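Local coordinates for uncharacterized protein (Desulfotomaculum acetoxidans, PDB 3U4Y) that is of unknown function but folds as a seven-bladed beta-propeller of the lactonase-like family, at residues A[8-13]-A[25-30]; A[16-21]-A[314-319]. All blocks are in the same frame, centred on the assembly; numbering follows the deposited sequence.

In the fold
Near the N terminus, strand 11-16 runs to a tight turn and comes back as strand 21-26; contact 1 (8-13 with 25-30) pairs these strands at the open end of the hairpin, a short local closure. Contact 2 (16-21 with 314-319) takes the turn at the other end of the same hairpin and joins it to the loop leading into strand 319-321, closing almost the whole chain into a ring. Their segments alternate along the sequence, so the two loops cross. The centres lie about 17 Å apart, yet the contacts touch where Ile-319 packs against Ile-13 and Phe-25. Contact 1 holds the N-terminal hairpin together; contact 2 fastens its turn to the loop before strand 319-321, which completes the same four-stranded blade.

Contact 1. Residues A[8-13]-A[25-30]; sequences TSNFGI and FSTDTL
Phe-25 lays one face of its ring against the backbone of Gly-12 on the neighbouring strand, with Gly-12 N about 4.0 Å above the ring plane and over its centre. A chi1 of 59° sets CG between the backbone N and the carbonyl carbon and swings the ring across to the partner strand. Glycine suits the place, since a side chain here would probably compete with the ring for room. Beneath this cover the two residues form an antiparallel hydrogen-bonded pair, Gly-12 N to Phe-25 O at 2.9 Å and Phe-25 N to Gly-12 O at 2.9 Å. Replacing Phe-25 with an alanine would probably open a gap beside Gly-12 and Ile-319 and leave the Gly-12 backbone without its hydrophobic lid. Past this pair regular pairing gives way to loop, where Thr-27 N still reaches Asn-10 O, weakly, at 3.3 Å, and Thr-27 CB rests 3.8 Å from Asn-10 C. Asp-28 bends its carboxylate over Asn-10 CB and the amide, the two planes 29° apart, while Asn-10 OD1 accepts a hydrogen bond from Lys-282. The other face of the sheet bears Phe-11 and Ser-26, and there the Phe-11 side chain packs on Leu-33 and Ile-47. This is the open end of a beta hairpin within one four-stranded blade of a beta-propeller.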
loop_
_atom_site.group_PDB
_atom_site.type_symbol
_atom_site.label_atom_id
_atom_site.label_comp_id
_atom_site.label_asym_id
_atom_site.label_seq_id
_atom_site.Cartn_x
_atom_site.Cartn_y
_atom_site.Cartn_z
ATOM N N THR A 8 -20.552 10.822 1.568
ATOM C CA THR A 8 -19.521 11.564 0.847
ATOM C C THR A 8 -18.351 10.667 0.466
ATOM O O THR A 8 -18.000 9.739 1.190
ATOM C CB THR A 8 -18.963 12.723 1.679
ATOM O OG1 THR A 8 -17.571 12.492 1.952
ATOM C CG2 THR A 8 -19.748 12.855 2.991
ATOM N N SER A 9 -17.750 10.959 -0.680
ATOM C CA SER A 9 -16.650 10.158 -1.177
ATOM C C SER A 9 -15.389 10.996 -1.254
ATOM O O SER A 9 -14.437 10.659 -1.956
ATOM C CB SER A 9 -17.000 9.563 -2.530
ATOM O OG SER A 9 -17.988 8.563 -2.370
ATOM N N ASN A 10 -15.389 12.089 -0.506
ATOM C CA ASN A 10 -14.211 12.924 -0.412
ATOM C C ASN A 10 -13.565 12.810 0.956
ATOM O O ASN A 10 -13.657 13.706 1.796
ATOM C CB ASN A 10 -14.558 14.356 -0.784
ATOM C CG ASN A 10 -14.861 14.493 -2.249
ATOM O OD1 ASN A 10 -15.919 14.067 -2.711
ATOM N ND2 ASN A 10 -13.915 15.050 -3.004
ATOM N N PHE A 11 -12.904 11.682 1.159
ATOM C CA PHE A 11 -12.381 11.337 2.464
ATOM C C PHE A 11 -11.313 10.260 2.362
ATOM O O PHE A 11 -11.193 9.567 1.351
ATOM C CB PHE A 11 -13.519 10.830 3.353
ATOM C CG PHE A 11 -13.853 9.373 3.153
ATOM C CD1 PHE A 11 -13.130 8.381 3.794
ATOM C CD2 PHE A 11 -14.888 8.996 2.327
ATOM C CE1 PHE A 11 -13.444 7.039 3.600
ATOM C CE2 PHE A 11 -15.201 7.652 2.139
ATOM C CZ PHE A 11 -14.486 6.679 2.772
ATOM N N GLY A 12 -10.562 10.104 3.439
ATOM C CA GLY A 12 -9.525 9.099 3.501
ATOM C C GLY A 12 -9.274 8.654 4.928
ATOM O O GLY A 12 -9.824 9.211 5.869
ATOM N N ILE A 13 -8.424 7.652 5.087
ATOM C CA ILE A 13 -8.161 7.079 6.394
ATOM C C ILE A 13 -6.657 6.968 6.621
ATOM O O ILE A 13 -5.922 6.652 5.709
ATOM C CB ILE A 13 -8.858 5.698 6.551
ATOM C CG1 ILE A 13 -8.522 5.068 7.894
ATOM C CG2 ILE A 13 -8.490 4.735 5.416
ATOM C CD1 ILE A 13 -8.916 3.622 7.949
ATOM N N PHE A 25 -10.288 11.607 7.428
ATOM C CA PHE A 25 -10.077 13.020 7.178
ATOM C C PHE A 25 -10.754 13.358 5.850
ATOM O O PHE A 25 -10.959 12.482 5.004
ATOM C CB PHE A 25 -8.572 13.320 7.127
ATOM C CG PHE A 25 -7.849 12.555 6.067
ATOM C CD1 PHE A 25 -7.456 13.170 4.894
ATOM C CD2 PHE A 25 -7.587 11.204 6.224
ATOM C CE1 PHE A 25 -6.802 12.453 3.892
ATOM C CE2 PHE A 25 -6.926 10.482 5.234
ATOM C CZ PHE A 25 -6.542 11.110 4.063
ATOM N N SER A 26 -11.123 14.618 5.661
ATOM C CA SER A 26 -11.667 15.006 4.375
ATOM C C SER A 26 -10.557 15.462 3.436
ATOM O O SER A 26 -9.682 16.244 3.812
ATOM C CB SER A 26 -12.711 16.100 4.520
ATOM O OG SER A 26 -12.231 17.320 3.987
ATOM N N THR A 27 -10.612 14.927 2.221
ATOM C CA THR A 27 -9.864 15.380 1.062
ATOM C C THR A 27 -10.040 16.876 0.720
ATOM O O THR A 27 -9.151 17.492 0.124
ATOM C CB THR A 27 -10.385 14.579 -0.116
ATOM O OG1 THR A 27 -10.093 13.196 0.109
ATOM C CG2 THR A 27 -9.792 15.058 -1.445
ATOM N N ASP A 28 -11.186 17.449 1.099
ATOM C CA ASP A 28 -11.584 18.808 0.700
ATOM C C ASP A 28 -11.124 19.888 1.661
ATOM O O ASP A 28 -10.309 20.748 1.315
ATOM C CB ASP A 28 -13.112 18.920 0.630
ATOM C CG ASP A 28 -13.730 18.003 -0.404
ATOM O OD1 ASP A 28 -13.305 18.052 -1.586
ATOM O OD2 ASP A 28 -14.645 17.235 -0.019
ATOM N N THR A 29 -11.710 19.857 2.856
ATOM C CA THR A 29 -11.446 20.834 3.906
ATOM C C THR A 29 -10.101 20.607 4.564
ATOM O O THR A 29 -9.461 21.551 5.036
ATOM C CB THR A 29 -12.488 20.718 5.017
ATOM O OG1 THR A 29 -12.952 19.366 5.087
ATOM C CG2 THR A 29 -13.664 21.637 4.749
ATOM N N LEU A 30 -9.697 19.341 4.619
ATOM C CA LEU A 30 -8.455 18.954 5.270
ATOM C C LEU A 30 -8.568 19.054 6.784
ATOM O O LEU A 30 -7.739 19.693 7.440
ATOM C CB LEU A 30 -7.292 19.803 4.761
ATOM C CG LEU A 30 -7.008 19.521 3.295
ATOM C CD1 LEU A 30 -5.700 20.163 2.836
ATOM C CD2 LEU A 30 -6.975 18.027 3.119
#

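Contact 2. Residues A[16-21]-A[314-319]; sequences EQHLRR and EANGGI
His-18 and Glu-314 run across each other at about a right angle, yet ring and carboxylate end nearly coplanar, 19° apart. His-18 NE2 donates to the anti lone pair of Glu-314 OE2 over 2.6 Å, a His-carboxylate hydrogen bond for which an imidazole N-H at the ring edge is well suited. Leu-19 of the same turn lays CD2 over one face of the ring, and its CD1 sits 3.7 Å from Glu-314 OE2. Near His-18 ND1, the Asn-316 amide is turned 49° from the ring. Asn-316 O takes the Gln-17 N-H at 3.0 Å, and the Gln-17 CB methylene lies 4.0 Å from Asn-316 CG. These bonds belong to the closure of the propeller, where the C-terminal strand completes the blade begun by the N-terminal hairpin. Arg-20 and Arg-21 both face Glu-16 in a G1 beta bulge, and Glu-16 O receives Leu-19 N and Arg-21 N from opposite faces of its plane. With chi1 at -66° and an extended chain beyond, Glu-16 carries its carboxylate to the N-H of Glu-314, which donates to OE2 at 3.2 Å. Arg-21 grips the carboxylate from above its plane, one nitrogen to each oxygen: NH1 makes a salt bridge to Glu-16 OE2 at 2.6 Å, from the face opposite Glu-314 N, while NE bonds to Glu-16 OE1, which Ser-23 also meets.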
loop_
_atom_site.group_PDB
_atom_site.type_symbol
_atom_site.label_atom_id
_atom_site.label_comp_id
_atom_site.label_asym_id
_atom_site.label_seq_id
_atom_site.Cartn_x
_atom_site.Cartn_y
_atom_site.Cartn_z
ATOM N N GLU A 16 -2.489 5.924 12.991
ATOM C CA GLU A 16 -1.600 6.545 13.969
ATOM C C GLU A 16 -1.189 5.488 14.955
ATOM O O GLU A 16 -1.882 5.232 15.928
ATOM C CB GLU A 16 -2.293 7.676 14.693
ATOM C CG GLU A 16 -2.618 8.825 13.791
ATOM C CD GLU A 16 -3.831 9.574 14.259
ATOM O OE1 GLU A 16 -4.954 9.022 14.172
ATOM O OE2 GLU A 16 -3.657 10.713 14.724
ATOM N N GLN A 17 -0.054 4.864 14.685
ATOM C CA GLN A 17 0.322 3.643 15.366
ATOM C C GLN A 17 0.556 3.844 16.857
ATOM O O GLN A 17 0.222 2.982 17.669
ATOM C CB GLN A 17 1.577 3.057 14.733
ATOM C CG GLN A 17 1.938 1.732 15.330
ATOM C CD GLN A 17 3.262 1.232 14.855
ATOM O OE1 GLN A 17 4.314 1.667 15.340
ATOM N NE2 GLN A 17 3.235 0.310 13.900
ATOM N N HIS A 18 1.137 4.981 17.211
ATOM C CA HIS A 18 1.533 5.208 18.587
ATOM C C HIS A 18 0.356 5.593 19.468
ATOM O O HIS A 18 0.441 5.517 20.689
ATOM C CB HIS A 18 2.619 6.265 18.664
ATOM C CG HIS A 18 2.209 7.593 18.128
ATOM N ND1 HIS A 18 1.677 7.753 16.868
ATOM C CD2 HIS A 18 2.266 8.830 18.674
ATOM C CE1 HIS A 18 1.418 9.031 16.664
ATOM N NE2 HIS A 18 1.767 9.707 17.745
ATOM N N LEU A 19 -0.742 6.011 18.853
ATOM C CA LEU A 19 -1.944 6.326 19.606
ATOM C C LEU A 19 -2.866 5.130 19.547
ATOM O O LEU A 19 -3.939 5.134 20.133
ATOM C CB LEU A 19 -2.637 7.561 19.048
ATOM C CG LEU A 19 -1.711 8.768 18.963
ATOM C CD1 LEU A 19 -2.490 10.068 19.002
ATOM C CD2 LEU A 19 -0.719 8.706 20.093
ATOM N N ARG A 20 -2.419 4.097 18.844
ATOM C CA ARG A 20 -3.227 2.910 18.635
ATOM C C ARG A 20 -4.610 3.348 18.143
ATOM O O ARG A 20 -5.649 2.917 18.625
ATOM C CB ARG A 20 -3.244 2.070 19.907
ATOM C CG ARG A 20 -1.824 1.742 20.387
ATOM C CD ARG A 20 -1.797 0.554 21.326
ATOM N NE ARG A 20 -0.486 -0.086 21.391
ATOM C CZ ARG A 20 -0.289 -1.313 21.872
ATOM N NH1 ARG A 20 -1.321 -2.020 22.313
ATOM N NH2 ARG A 20 0.929 -1.841 21.907
ATOM N N ARG A 21 -4.587 4.206 17.133
ATOM C CA ARG A 21 -5.764 4.914 16.669
ATOM C C ARG A 21 -5.782 4.973 15.128
ATOM O O ARG A 21 -4.797 4.615 14.481
ATOM C CB ARG A 21 -5.728 6.324 17.272
ATOM C CG ARG A 21 -6.935 7.166 17.004
ATOM C CD ARG A 21 -6.853 8.482 17.734
ATOM N NE ARG A 21 -5.849 9.374 17.177
ATOM C CZ ARG A 21 -5.663 10.627 17.583
ATOM N NH1 ARG A 21 -4.726 11.382 17.032
ATOM N NH2 ARG A 21 -6.420 11.140 18.537
ATOM N N GLU A 314 -1.354 12.806 14.125
ATOM C CA GLU A 314 0.045 12.443 14.251
ATOM C C GLU A 314 0.310 11.229 13.364
ATOM O O GLU A 314 0.229 10.081 13.789
ATOM C CB GLU A 314 0.382 12.185 15.715
ATOM C CG GLU A 314 0.002 13.360 16.626
ATOM C CD GLU A 314 0.263 13.097 18.108
ATOM O OE1 GLU A 314 0.043 14.024 18.921
ATOM O OE2 GLU A 314 0.681 11.971 18.460
ATOM N N ALA A 315 0.604 11.497 12.103
ATOM C CA ALA A 315 0.659 10.431 11.126
ATOM C C ALA A 315 1.665 9.396 11.568
ATOM O O ALA A 315 2.703 9.739 12.120
ATOM C CB ALA A 315 1.015 10.989 9.757
ATOM N N ASN A 316 1.352 8.131 11.321
ATOM C CA ASN A 316 2.223 7.048 11.714
ATOM C C ASN A 316 1.708 5.726 11.169
ATOM O O ASN A 316 1.088 4.955 11.867
ATOM C CB ASN A 316 2.288 7.001 13.232
ATOM C CG ASN A 316 3.546 6.342 13.753
ATOM O OD1 ASN A 316 4.290 5.684 13.022
ATOM N ND2 ASN A 316 3.782 6.508 15.042
ATOM N N GLY A 317 1.965 5.459 9.906
ATOM C CA GLY A 317 1.451 4.245 9.313
ATOM C C GLY A 317 0.816 4.488 7.960
ATOM O O GLY A 317 0.952 5.567 7.377
ATOM N N GLY A 318 0.121 3.468 7.468
ATOM C CA GLY A 318 -0.466 3.494 6.147
ATOM C C GLY A 318 -1.481 4.604 5.956
ATOM O O GLY A 318 -1.871 5.295 6.906
ATOM N N ILE A 319 -1.905 4.770 4.706
ATOM C CA ILE A 319 -2.876 5.783 4.337
ATOM C C ILE A 319 -3.587 5.339 3.084
ATOM O O ILE A 319 -2.967 4.762 2.186
ATOM C CB ILE A 319 -2.205 7.142 4.084
ATOM C CG1 ILE A 319 -3.150 8.091 3.351
ATOM C CG2 ILE A 319 -0.942 6.981 3.271
ATOM C CD1 ILE A 319 -2.635 9.519 3.339
#